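Capsid fiber protein (Bacillus phage phi29, PDB 6QYY) probably forms head fibers that project from the phage capsid, the N-terminal base described here being a trimer. Local coordinates at residues D75-T78 against T84-P87; E100-Q103 against L107-L110; D25-I30 against G50-V55; Y16-Y21 against L77-D82. All coordinates share one frame; numbering follows the deposited sequence.

Contact 1 of 4, residues D75-T78 against T84-P87; sequences DNLT and TAVP
T78 and V86 reach each other through methyls: chi1 differs (T78 -168°, V86 -60°), yet each places CG2 between the backbone N and the carbonyl carbon. The two CG2 methyls meet at 4.0 Å on one face of the sheet, while the T78 hydroxyl is hydrogen-bonded to the carbonyl O of T93. The backbones of these residues form an antiparallel hydrogen-bonded pair. T78 N donates to V86 O at 2.9 Å, and V86 N returns the bond to T78 O at the same length, both nearly straight.

The adjacent pair, L77 with P87, is non-hydrogen-bonded. Here P87 CA lies 3.2 Å from N76 O and L77 CA 3.3 Å from V86 O, both as CA-H...O contacts. L77 sends CD2 back over the V86 carbonyl, 3.6 Å from its oxygen. At the end of the pairing, P87 CG lies 3.6 Å from D75 OD2, a van der Waals contact; that oxygen accepts its hydrogen bond from K72 N.

The two strands form a beta hairpin at the margin of the antiparallel sheet, with 85-87 outermost in this chain and 96-98 pairing along the far side of 76-79.

Contact 2 of 4, residues E100-Q103 against L107-L110; sequences EEAQ and LVTL
A102 and V108 supply the apolar part of this contact. The A102 methyl points at the strand and lies 3.8 Å from V108 CB, and it also comes within 4.0 Å of L107 O. V108 is rotated (chi1 73°) with CG2 opposite its own backbone N, which carries that methyl out over the loop, 3.6 Å from E100 O. The valine therefore has the alanine methyl and a peptide carbonyl against it at once.

E100 and T109 meet by van der Waals packing of aliphatic carbons. Their side chains run side by side in the same direction, and E100 CG sits 3.9 Å from T109 CB and 4.0 Å from T109 OG1. The glutamate bends at chi2 (-62°), so the methylene rather than the carboxylate rests on the threonine. Both residues also pack on the second subunit, E100 against its S4 and T109 against its V3.

Backbone hydrogen bonding between 100-103 and 107-110 is absent. E100 N stands 3.6 Å from T109 O without bonding to it, and backbone bonds go to residues outside the two segments, T109 to V99 and A102 to I71.

Chemically, then, between 100-103 and 107-110 there is only van der Waals contact. E100 N and O are both buried here with no hydrogen-bonding partner in the model, so the chain's departure from the sheet probably carries some energetic cost at that residue.

Contact 3 of 4, residues D25-I30 against G50-V55; sequences DDIIEI and GDLTQV
L52 touches I27 at the start of strand 52-57, where the ends of two long side chains come together. The leucine has CG opposite its carbonyl carbon (chi1 -65°), and its CD2 swings across to meet I27 CD1 at 3.6 Å. The isoleucine is extended through both torsions, with CG1 opposite the backbone N (chi1 -161°), and projects obliquely toward the leucine. L52 is exposed and also lies on R8, and this methyl pair sits at the surface, separate from the contacts of I30.

T53 comes next and offers a methyl instead of its hydroxyl. Its CG2 receives I30 CD1 at 3.8 Å, and the two side chains cross at about a right angle. K45 and V47 also touch the T53 side chain.

V55, two residues further on, has its CB directed at the first segment. Its CG2 faces I30 CG2 at 4.4 Å, a looser meeting. I30 thus serves two residues with different branches, CD1 going to T53 and CG2 to V55. The V55 side chain also lies about 4 Å from a bound sulfate ion, probably from the crystallisation liquor.

The touching parts run 69° apart. No hydrogen bond joins 25-30 to 50-55, because in the mixed sheet strand 3-9 lies between 28-32 and 52-57, bonding to I28 and I30 through R8. The three methyl contacts therefore reach across the intervening strand 3-9, with Y21 of strand 18-23 packing on both I30 and V55.

Contact 4 of 4, residues Y16-Y21 against L77-D82; sequences YRLLAY and LTTGKD
R17 and L18 meet D82 and T79 in a two-part contact near the centre of the chain, one part hydrogen-bonded and one van der Waals, where the mixed sheet and the antiparallel sheet come together. In the first part, R17 NH1 donates to the carbonyl O of D82 at 2.8 Å, with an N-H...O angle of 148°. The acceptor lies at the guanidinium edge and near its plane, and a bend at chi2 (-69°) folds the arginine chain so that its CD also comes 3.4 Å from that oxygen. The D82 side chain runs alongside, its carboxylate plane almost parallel to the guanidinium. A water accepts from R17 NH2 at 3.2 Å and donates to D82 OD2, a weak bridge between charged groups whose NH1 and OD2 stay 4.7 Å apart.

D82 belongs to the turn of the beta hairpin formed by strands 76-79 and 85-87, and R17 bonds to it from just ahead of strand 18-23 in the other sheet.

L18 supplies the van der Waals part. Its CD1 lies over T79, 3.5 Å from OG1 and 4.1 Å from CG2, the two side chains sliding past each other in opposite directions. The T79 hydroxyl bonds to T37 O, and W63, V65 and F95 also pack on the leucine.

Contacts 1 and 4 share strand 76-79. Contact 1 pairs it with its hairpin partner through backbone bonds in a buried setting, while contact 4 joins the hairpin to the other sheet near the chain's centre, adding an arginine-carbonyl bond and water at its more exposed end. Contact 2 belongs to the same antiparallel sheet and touches contact 1 where L77 CD1 packs on L110 CB at 3.7 Å, yet it has no hydrogen bond of its own. Contact 3, partly buried and joined by methyls alone, lies across the chain's centre from contacts 1 and 2. It is nested in the loop closed by contact 4, and their strands 28-32 and 18-23 are neighbours in the mixed sheet.

Contact 1 of 4, residues D75-T78 against T84-P87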
loop_
_atom_site.group_PDB
_atom_site.type_symbol
_atom_site.label_atom_id
_atom_site.label_comp_id
_atom_site.label_asym_id
_atom_site.label_seq_id
_atom_site.Cartn_x
_atom_site.Cartn_y
_atom_site.Cartn_z
ATOM N N ASP A 75 -4.786 18.658 -5.164
ATOM C CA ASP A 75 -5.827 18.115 -6.032
ATOM C C ASP A 75 -5.898 16.601 -5.896
ATOM O O ASP A 75 -4.872 15.920 -5.857
ATOM C CB ASP A 75 -5.545 18.467 -7.498
ATOM C CG ASP A 75 -5.973 19.881 -7.861
ATOM O OD1 ASP A 75 -6.629 20.544 -7.026
ATOM O OD2 ASP A 75 -5.646 20.329 -8.987
ATOM N N ASN A 76 -7.115 16.071 -5.845
ATOM C CA ASN A 76 -7.306 14.645 -6.037
ATOM C C ASN A 76 -7.238 14.306 -7.519
ATOM O O ASN A 76 -7.721 15.064 -8.365
ATOM C CB ASN A 76 -8.640 14.204 -5.455
ATOM C CG ASN A 76 -8.764 14.556 -4.002
ATOM O OD1 ASN A 76 -7.985 14.070 -3.184
ATOM N ND2 ASN A 76 -9.734 15.402 -3.665
ATOM N N LEU A 77 -6.646 13.154 -7.822
ATOM C CA LEU A 77 -6.243 12.804 -9.177
ATOM C C LEU A 77 -6.853 11.486 -9.626
ATOM O O LEU A 77 -6.991 10.549 -8.830
ATOM C CB LEU A 77 -4.713 12.691 -9.268
ATOM C CG LEU A 77 -3.955 13.966 -8.920
ATOM C CD1 LEU A 77 -2.450 13.737 -9.046
ATOM C CD2 LEU A 77 -4.381 15.128 -9.827
ATOM N N THR A 78 -7.167 11.416 -10.923
ATOM C CA THR A 78 -7.560 10.202 -11.633
ATOM C C THR A 78 -6.825 10.155 -12.969
ATOM O O THR A 78 -6.074 11.066 -13.320
ATOM C CB THR A 78 -9.079 10.157 -11.870
ATOM O OG1 THR A 78 -9.457 8.845 -12.319
ATOM C CG2 THR A 78 -9.466 11.179 -12.933
ATOM N N THR A 84 -2.219 10.055 -18.631
ATOM C CA THR A 84 -1.787 11.147 -17.787
ATOM C C THR A 84 -2.623 11.161 -16.513
ATOM O O THR A 84 -3.588 10.403 -16.359
ATOM C CB THR A 84 -1.910 12.481 -18.530
ATOM O OG1 THR A 84 -3.291 12.743 -18.871
ATOM C CG2 THR A 84 -1.088 12.458 -19.795
ATOM N N ALA A 85 -2.240 12.032 -15.587
ATOM C CA ALA A 85 -2.993 12.258 -14.361
ATOM C C ALA A 85 -3.686 13.610 -14.430
ATOM O O ALA A 85 -3.085 14.597 -14.865
ATOM C CB ALA A 85 -2.078 12.208 -13.140
ATOM N N VAL A 86 -4.951 13.658 -14.007
ATOM C CA VAL A 86 -5.724 14.910 -14.046
ATOM C C VAL A 86 -6.559 15.033 -12.783
ATOM O O VAL A 86 -6.885 14.040 -12.117
ATOM C CB VAL A 86 -6.651 14.985 -15.285
ATOM C CG1 VAL A 86 -5.837 14.906 -16.583
ATOM C CG2 VAL A 86 -7.722 13.896 -15.218
ATOM N N PRO A 87 -6.920 16.270 -12.421
ATOM C CA PRO A 87 -7.825 16.471 -11.282
ATOM C C PRO A 87 -9.197 15.853 -11.524
ATOM O O PRO A 87 -9.678 15.756 -12.656
ATOM C CB PRO A 87 -7.926 17.998 -11.172
ATOM C CG PRO A 87 -6.716 18.519 -11.875
ATOM C CD PRO A 87 -6.454 17.551 -12.983
#

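Contact 2 of 4, residues E100-Q103 against L107-L110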
loop_
_atom_site.group_PDB
_atom_site.type_symbol
_atom_site.label_atom_id
_atom_site.label_comp_id
_atom_site.label_asym_id
_atom_site.label_seq_id
_atom_site.Cartn_x
_atom_site.Cartn_y
_atom_site.Cartn_z
ATOM N N GLU A 100 2.791 18.213 -5.418
ATOM C CA GLU A 100 3.487 19.252 -6.153
ATOM C C GLU A 100 2.517 19.854 -7.161
ATOM O O GLU A 100 1.502 19.249 -7.519
ATOM C CB GLU A 100 4.740 18.714 -6.869
ATOM C CG GLU A 100 5.780 18.055 -5.945
ATOM C CD GLU A 100 6.359 19.014 -4.902
ATOM O OE1 GLU A 100 6.343 20.245 -5.138
ATOM O OE2 GLU A 100 6.839 18.536 -3.847
ATOM N N GLU A 101 2.831 21.069 -7.589
ATOM C CA GLU A 101 2.089 21.767 -8.626
ATOM C C GLU A 101 2.642 21.369 -9.990
ATOM O O GLU A 101 3.854 21.200 -10.148
ATOM C CB GLU A 101 2.218 23.276 -8.404
ATOM C CG GLU A 101 1.493 24.167 -9.380
ATOM C CD GLU A 101 1.618 25.631 -8.995
ATOM O OE1 GLU A 101 2.122 25.912 -7.886
ATOM O OE2 GLU A 101 1.211 26.499 -9.795
ATOM N N ALA A 102 1.763 21.211 -10.977
ATOM C CA ALA A 102 2.247 20.869 -12.309
ATOM C C ALA A 102 1.311 21.431 -13.367
ATOM O O ALA A 102 0.097 21.247 -13.282
ATOM C CB ALA A 102 2.392 19.346 -12.470
ATOM N N GLN A 103 1.875 22.133 -14.343
ATOM C CA GLN A 103 1.118 22.491 -15.532
ATOM C C GLN A 103 0.989 21.282 -16.454
ATOM O O GLN A 103 1.736 20.305 -16.344
ATOM C CB GLN A 103 1.793 23.635 -16.293
ATOM C CG GLN A 103 1.875 24.953 -15.551
ATOM C CD GLN A 103 2.466 26.061 -16.422
ATOM O OE1 GLN A 103 3.520 25.887 -17.036
ATOM N NE2 GLN A 103 1.778 27.194 -16.489
ATOM N N LEU A 107 5.733 16.883 -15.023
ATOM C CA LEU A 107 5.695 15.722 -14.142
ATOM C C LEU A 107 5.106 16.125 -12.792
ATOM O O LEU A 107 5.627 17.027 -12.133
ATOM C CB LEU A 107 7.113 15.170 -13.992
ATOM C CG LEU A 107 7.328 13.707 -13.645
ATOM C CD1 LEU A 107 6.572 12.798 -14.598
ATOM C CD2 LEU A 107 8.834 13.380 -13.634
ATOM N N VAL A 108 4.012 15.485 -12.380
ATOM C CA VAL A 108 3.441 15.727 -11.056
ATOM C C VAL A 108 3.876 14.594 -10.131
ATOM O O VAL A 108 4.004 13.436 -10.551
ATOM C CB VAL A 108 1.905 15.872 -11.106
ATOM C CG1 VAL A 108 1.222 14.526 -11.342
ATOM C CG2 VAL A 108 1.386 16.497 -9.803
ATOM N N THR A 109 4.152 14.929 -8.877
ATOM C CA THR A 109 4.387 13.925 -7.853
ATOM C C THR A 109 3.113 13.782 -7.037
ATOM O O THR A 109 2.602 14.773 -6.499
ATOM C CB THR A 109 5.551 14.303 -6.943
ATOM O OG1 THR A 109 6.705 14.557 -7.741
ATOM C CG2 THR A 109 5.856 13.154 -5.992
ATOM N N LEU A 110 2.604 12.562 -6.947
ATOM C CA LEU A 110 1.350 12.306 -6.246
ATOM C C LEU A 110 1.533 11.188 -5.236
ATOM O O LEU A 110 2.364 10.292 -5.416
ATOM C CB LEU A 110 0.221 11.922 -7.204
ATOM C CG LEU A 110 0.422 10.645 -8.033
ATOM C CD1 LEU A 110 -0.223 9.417 -7.339
ATOM C CD2 LEU A 110 -0.140 10.825 -9.435
#

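Contact 3 of 4, residues D25-I30 against G50-V55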
loop_
_atom_site.group_PDB
_atom_site.type_symbol
_atom_site.label_atom_id
_atom_site.label_comp_id
_atom_site.label_asym_id
_atom_site.label_seq_id
_atom_site.Cartn_x
_atom_site.Cartn_y
_atom_site.Cartn_z
ATOM N N ASP A 25 -1.706 -13.017 -24.949
ATOM C CA ASP A 25 -1.503 -14.419 -25.317
ATOM C C ASP A 25 -0.271 -14.946 -24.587
ATOM O O ASP A 25 0.863 -14.640 -24.962
ATOM C CB ASP A 25 -1.361 -14.560 -26.828
ATOM C CG ASP A 25 -2.075 -15.784 -27.366
ATOM O OD1 ASP A 25 -2.810 -15.659 -28.370
ATOM O OD2 ASP A 25 -1.910 -16.874 -26.774
ATOM N N ASP A 26 -0.493 -15.744 -23.537
ATOM C CA ASP A 26 0.577 -16.309 -22.712
ATOM C C ASP A 26 1.459 -15.233 -22.083
ATOM O O ASP A 26 2.591 -15.512 -21.678
ATOM C CB ASP A 26 1.449 -17.285 -23.511
ATOM C CG ASP A 26 0.907 -18.690 -23.505
ATOM O OD1 ASP A 26 -0.324 -18.850 -23.379
ATOM O OD2 ASP A 26 1.713 -19.637 -23.631
ATOM N N ILE A 27 0.968 -13.999 -21.980
ATOM C CA ILE A 27 1.774 -12.902 -21.458
ATOM C C ILE A 27 0.838 -11.795 -21.009
ATOM O O ILE A 27 -0.273 -11.649 -21.535
ATOM C CB ILE A 27 2.788 -12.404 -22.519
ATOM C CG1 ILE A 27 3.912 -11.617 -21.852
ATOM C CG2 ILE A 27 2.084 -11.583 -23.630
ATOM C CD1 ILE A 27 5.108 -11.428 -22.741
ATOM N N ILE A 28 1.277 -11.032 -20.004
ATOM C CA ILE A 28 0.576 -9.826 -19.589
ATOM C C ILE A 28 0.884 -8.739 -20.592
ATOM O O ILE A 28 2.033 -8.575 -21.012
ATOM C CB ILE A 28 0.995 -9.385 -18.173
ATOM C CG1 ILE A 28 0.405 -10.304 -17.122
ATOM C CG2 ILE A 28 0.503 -7.968 -17.879
ATOM C CD1 ILE A 28 -1.135 -10.309 -17.074
ATOM N N GLU A 29 -0.140 -8.005 -21.001
ATOM C CA GLU A 29 0.066 -6.849 -21.852
ATOM C C GLU A 29 -0.116 -5.577 -21.033
ATOM O O GLU A 29 -0.887 -5.547 -20.070
ATOM C CB GLU A 29 -0.869 -6.892 -23.069
ATOM C CG GLU A 29 -0.577 -8.108 -23.946
ATOM C CD GLU A 29 -1.294 -8.091 -25.288
ATOM O OE1 GLU A 29 -0.751 -8.658 -26.266
ATOM O OE2 GLU A 29 -2.406 -7.526 -25.363
ATOM N N ILE A 30 0.656 -4.552 -21.370
ATOM C CA ILE A 30 0.510 -3.248 -20.742
ATOM C C ILE A 30 0.057 -2.247 -21.795
ATOM O O ILE A 30 0.317 -2.396 -22.997
ATOM C CB ILE A 30 1.815 -2.769 -20.070
ATOM C CG1 ILE A 30 2.941 -2.691 -21.093
ATOM C CG2 ILE A 30 2.202 -3.670 -18.880
ATOM C CD1 ILE A 30 4.192 -1.967 -20.557
ATOM N N GLY A 50 3.855 -3.783 -29.235
ATOM C CA GLY A 50 4.302 -5.112 -29.574
ATOM C C GLY A 50 5.666 -5.506 -29.050
ATOM O O GLY A 50 6.063 -6.659 -29.230
ATOM N N ASP A 51 6.391 -4.608 -28.396
ATOM C CA ASP A 51 7.704 -4.963 -27.879
ATOM C C ASP A 51 7.594 -5.542 -26.480
ATOM O O ASP A 51 6.678 -5.220 -25.720
ATOM C CB ASP A 51 8.635 -3.752 -27.834
ATOM C CG ASP A 51 9.246 -3.433 -29.190
ATOM O OD1 ASP A 51 8.968 -4.170 -30.165
ATOM O OD2 ASP A 51 10.012 -2.449 -29.272
ATOM N N LEU A 52 8.547 -6.402 -26.151
ATOM C CA LEU A 52 8.680 -6.855 -24.779
ATOM C C LEU A 52 9.313 -5.766 -23.930
ATOM O O LEU A 52 10.002 -4.871 -24.428
ATOM C CB LEU A 52 9.525 -8.119 -24.696
ATOM C CG LEU A 52 8.900 -9.319 -25.375
ATOM C CD1 LEU A 52 9.919 -10.421 -25.513
ATOM C CD2 LEU A 52 7.706 -9.772 -24.564
ATOM N N THR A 53 9.064 -5.851 -22.626
ATOM C CA THR A 53 9.617 -4.900 -21.679
ATOM C C THR A 53 9.644 -5.559 -20.312
ATOM O O THR A 53 8.822 -6.421 -20.004
ATOM C CB THR A 53 8.820 -3.584 -21.629
ATOM O OG1 THR A 53 9.548 -2.604 -20.871
ATOM C CG2 THR A 53 7.456 -3.782 -21.007
ATOM N N GLN A 54 10.609 -5.158 -19.504
ATOM C CA GLN A 54 10.683 -5.616 -18.124
ATOM C C GLN A 54 10.019 -4.564 -17.249
ATOM O O GLN A 54 10.457 -3.407 -17.223
ATOM C CB GLN A 54 12.130 -5.861 -17.699
ATOM C CG GLN A 54 12.272 -6.179 -16.224
ATOM C CD GLN A 54 13.364 -7.194 -15.941
ATOM O OE1 GLN A 54 13.623 -8.092 -16.749
ATOM N NE2 GLN A 54 14.009 -7.056 -14.783
ATOM N N VAL A 55 8.960 -4.962 -16.552
ATOM C CA VAL A 55 8.217 -4.063 -15.670
ATOM C C VAL A 55 8.765 -4.235 -14.261
ATOM O O VAL A 55 8.650 -5.316 -13.681
ATOM C CB VAL A 55 6.712 -4.371 -15.696
ATOM C CG1 VAL A 55 5.968 -3.404 -14.763
ATOM C CG2 VAL A 55 6.153 -4.316 -17.117
#

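Contact 4 of 4, residues Y16-Y21 against L77-D82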
loop_
_atom_site.group_PDB
_atom_site.type_symbol
_atom_site.label_atom_id
_atom_site.label_comp_id
_atom_site.label_asym_id
_atom_site.label_seq_id
_atom_site.Cartn_x
_atom_site.Cartn_y
_atom_site.Cartn_z
ATOM N N TYR A 16 6.368 7.677 -17.686
ATOM C CA TYR A 16 5.641 8.476 -16.701
ATOM C C TYR A 16 4.152 8.544 -17.005
ATOM O O TYR A 16 3.497 9.527 -16.667
ATOM C CB TYR A 16 6.227 9.889 -16.567
ATOM C CG TYR A 16 7.726 9.801 -16.467
ATOM C CD1 TYR A 16 8.308 9.048 -15.447
ATOM C CD2 TYR A 16 8.561 10.361 -17.437
ATOM C CE1 TYR A 16 9.681 8.897 -15.350
ATOM C CE2 TYR A 16 9.963 10.220 -17.342
ATOM C CZ TYR A 16 10.499 9.482 -16.292
ATOM O OH TYR A 16 11.855 9.310 -16.162
ATOM N N ARG A 17 3.611 7.497 -17.617
ATOM C CA ARG A 17 2.181 7.389 -17.840
ATOM C C ARG A 17 1.618 6.220 -17.048
ATOM O O ARG A 17 2.300 5.216 -16.803
ATOM C CB ARG A 17 1.866 7.223 -19.325
ATOM C CG ARG A 17 2.450 8.329 -20.191
ATOM C CD ARG A 17 1.756 9.652 -19.941
ATOM N NE ARG A 17 2.314 10.719 -20.775
ATOM C CZ ARG A 17 1.882 11.015 -21.995
ATOM N NH1 ARG A 17 0.889 10.322 -22.532
ATOM N NH2 ARG A 17 2.444 12.004 -22.682
ATOM N N LEU A 18 0.375 6.377 -16.620
ATOM C CA LEU A 18 -0.288 5.338 -15.845
ATOM C C LEU A 18 -0.589 4.135 -16.727
ATOM O O LEU A 18 -0.917 4.286 -17.909
ATOM C CB LEU A 18 -1.593 5.879 -15.248
ATOM C CG LEU A 18 -1.380 7.109 -14.358
ATOM C CD1 LEU A 18 -2.705 7.867 -14.189
ATOM C CD2 LEU A 18 -0.770 6.714 -13.010
ATOM N N LEU A 19 -0.483 2.939 -16.145
ATOM C CA LEU A 19 -0.591 1.690 -16.889
ATOM C C LEU A 19 -1.745 0.824 -16.394
ATOM O O LEU A 19 -2.085 0.811 -15.200
ATOM C CB LEU A 19 0.689 0.861 -16.789
ATOM C CG LEU A 19 1.990 1.442 -17.321
ATOM C CD1 LEU A 19 3.145 0.488 -16.968
ATOM C CD2 LEU A 19 1.878 1.675 -18.830
ATOM N N ALA A 20 -2.326 0.097 -17.343
ATOM C CA ALA A 20 -3.277 -0.978 -17.100
ATOM C C ALA A 20 -2.647 -2.305 -17.515
ATOM O O ALA A 20 -2.060 -2.412 -18.598
ATOM C CB ALA A 20 -4.575 -0.752 -17.886
ATOM N N TYR A 21 -2.794 -3.318 -16.672
ATOM C CA TYR A 21 -2.367 -4.657 -17.040
ATOM C C TYR A 21 -3.542 -5.399 -17.659
ATOM O O TYR A 21 -4.677 -5.283 -17.189
ATOM C CB TYR A 21 -1.859 -5.414 -15.819
ATOM C CG TYR A 21 -0.642 -4.820 -15.175
ATOM C CD1 TYR A 21 0.178 -3.933 -15.864
ATOM C CD2 TYR A 21 -0.315 -5.139 -13.858
ATOM C CE1 TYR A 21 1.329 -3.399 -15.253
ATOM C CE2 TYR A 21 0.821 -4.622 -13.260
ATOM C CZ TYR A 21 1.631 -3.755 -13.947
ATOM O OH TYR A 21 2.754 -3.255 -13.327
ATOM N N LEU A 77 -6.646 13.154 -7.822
ATOM C CA LEU A 77 -6.243 12.804 -9.177
ATOM C C LEU A 77 -6.853 11.486 -9.626
ATOM O O LEU A 77 -6.991 10.549 -8.830
ATOM C CB LEU A 77 -4.713 12.691 -9.268
ATOM C CG LEU A 77 -3.955 13.966 -8.920
ATOM C CD1 LEU A 77 -2.450 13.737 -9.046
ATOM C CD2 LEU A 77 -4.381 15.128 -9.827
ATOM N N THR A 78 -7.167 11.416 -10.923
ATOM C CA THR A 78 -7.560 10.202 -11.633
ATOM C C THR A 78 -6.825 10.155 -12.969
ATOM O O THR A 78 -6.074 11.066 -13.320
ATOM C CB THR A 78 -9.079 10.157 -11.870
ATOM O OG1 THR A 78 -9.457 8.845 -12.319
ATOM C CG2 THR A 78 -9.466 11.179 -12.933
ATOM N N THR A 79 -7.054 9.086 -13.723
ATOM C CA THR A 79 -6.445 8.948 -15.038
ATOM C C THR A 79 -7.136 9.860 -16.050
ATOM O O THR A 79 -8.366 9.873 -16.148
ATOM C CB THR A 79 -6.539 7.496 -15.498
ATOM O OG1 THR A 79 -5.982 6.647 -14.497
ATOM C CG2 THR A 79 -5.782 7.293 -16.801
ATOM N N GLY A 80 -6.346 10.631 -16.793
ATOM C CA GLY A 80 -6.831 11.426 -17.911
ATOM C C GLY A 80 -6.598 10.749 -19.249
ATOM O O GLY A 80 -6.570 9.516 -19.350
ATOM N N LYS A 81 -6.444 11.562 -20.295
ATOM C CA LYS A 81 -6.127 11.043 -21.624
ATOM C C LYS A 81 -4.684 10.535 -21.693
ATOM O O LYS A 81 -3.781 11.090 -21.061
ATOM C CB LYS A 81 -6.312 12.128 -22.681
ATOM C CG LYS A 81 -7.605 12.924 -22.600
ATOM C CD LYS A 81 -8.828 12.038 -22.576
ATOM C CE LYS A 81 -10.107 12.849 -22.823
ATOM N NZ LYS A 81 -10.082 13.617 -24.093
ATOM N N ASP A 82 -4.470 9.485 -22.500
ATOM C CA ASP A 82 -3.128 8.949 -22.778
ATOM C C ASP A 82 -2.365 8.593 -21.503
ATOM O O ASP A 82 -1.133 8.711 -21.450
ATOM C CB ASP A 82 -2.301 9.930 -23.611
ATOM C CG ASP A 82 -2.990 10.323 -24.909
ATOM O OD1 ASP A 82 -4.030 9.716 -25.229
ATOM O OD2 ASP A 82 -2.499 11.243 -25.600
HETATM O O HOH W 1 0.680 12.472 -25.346
#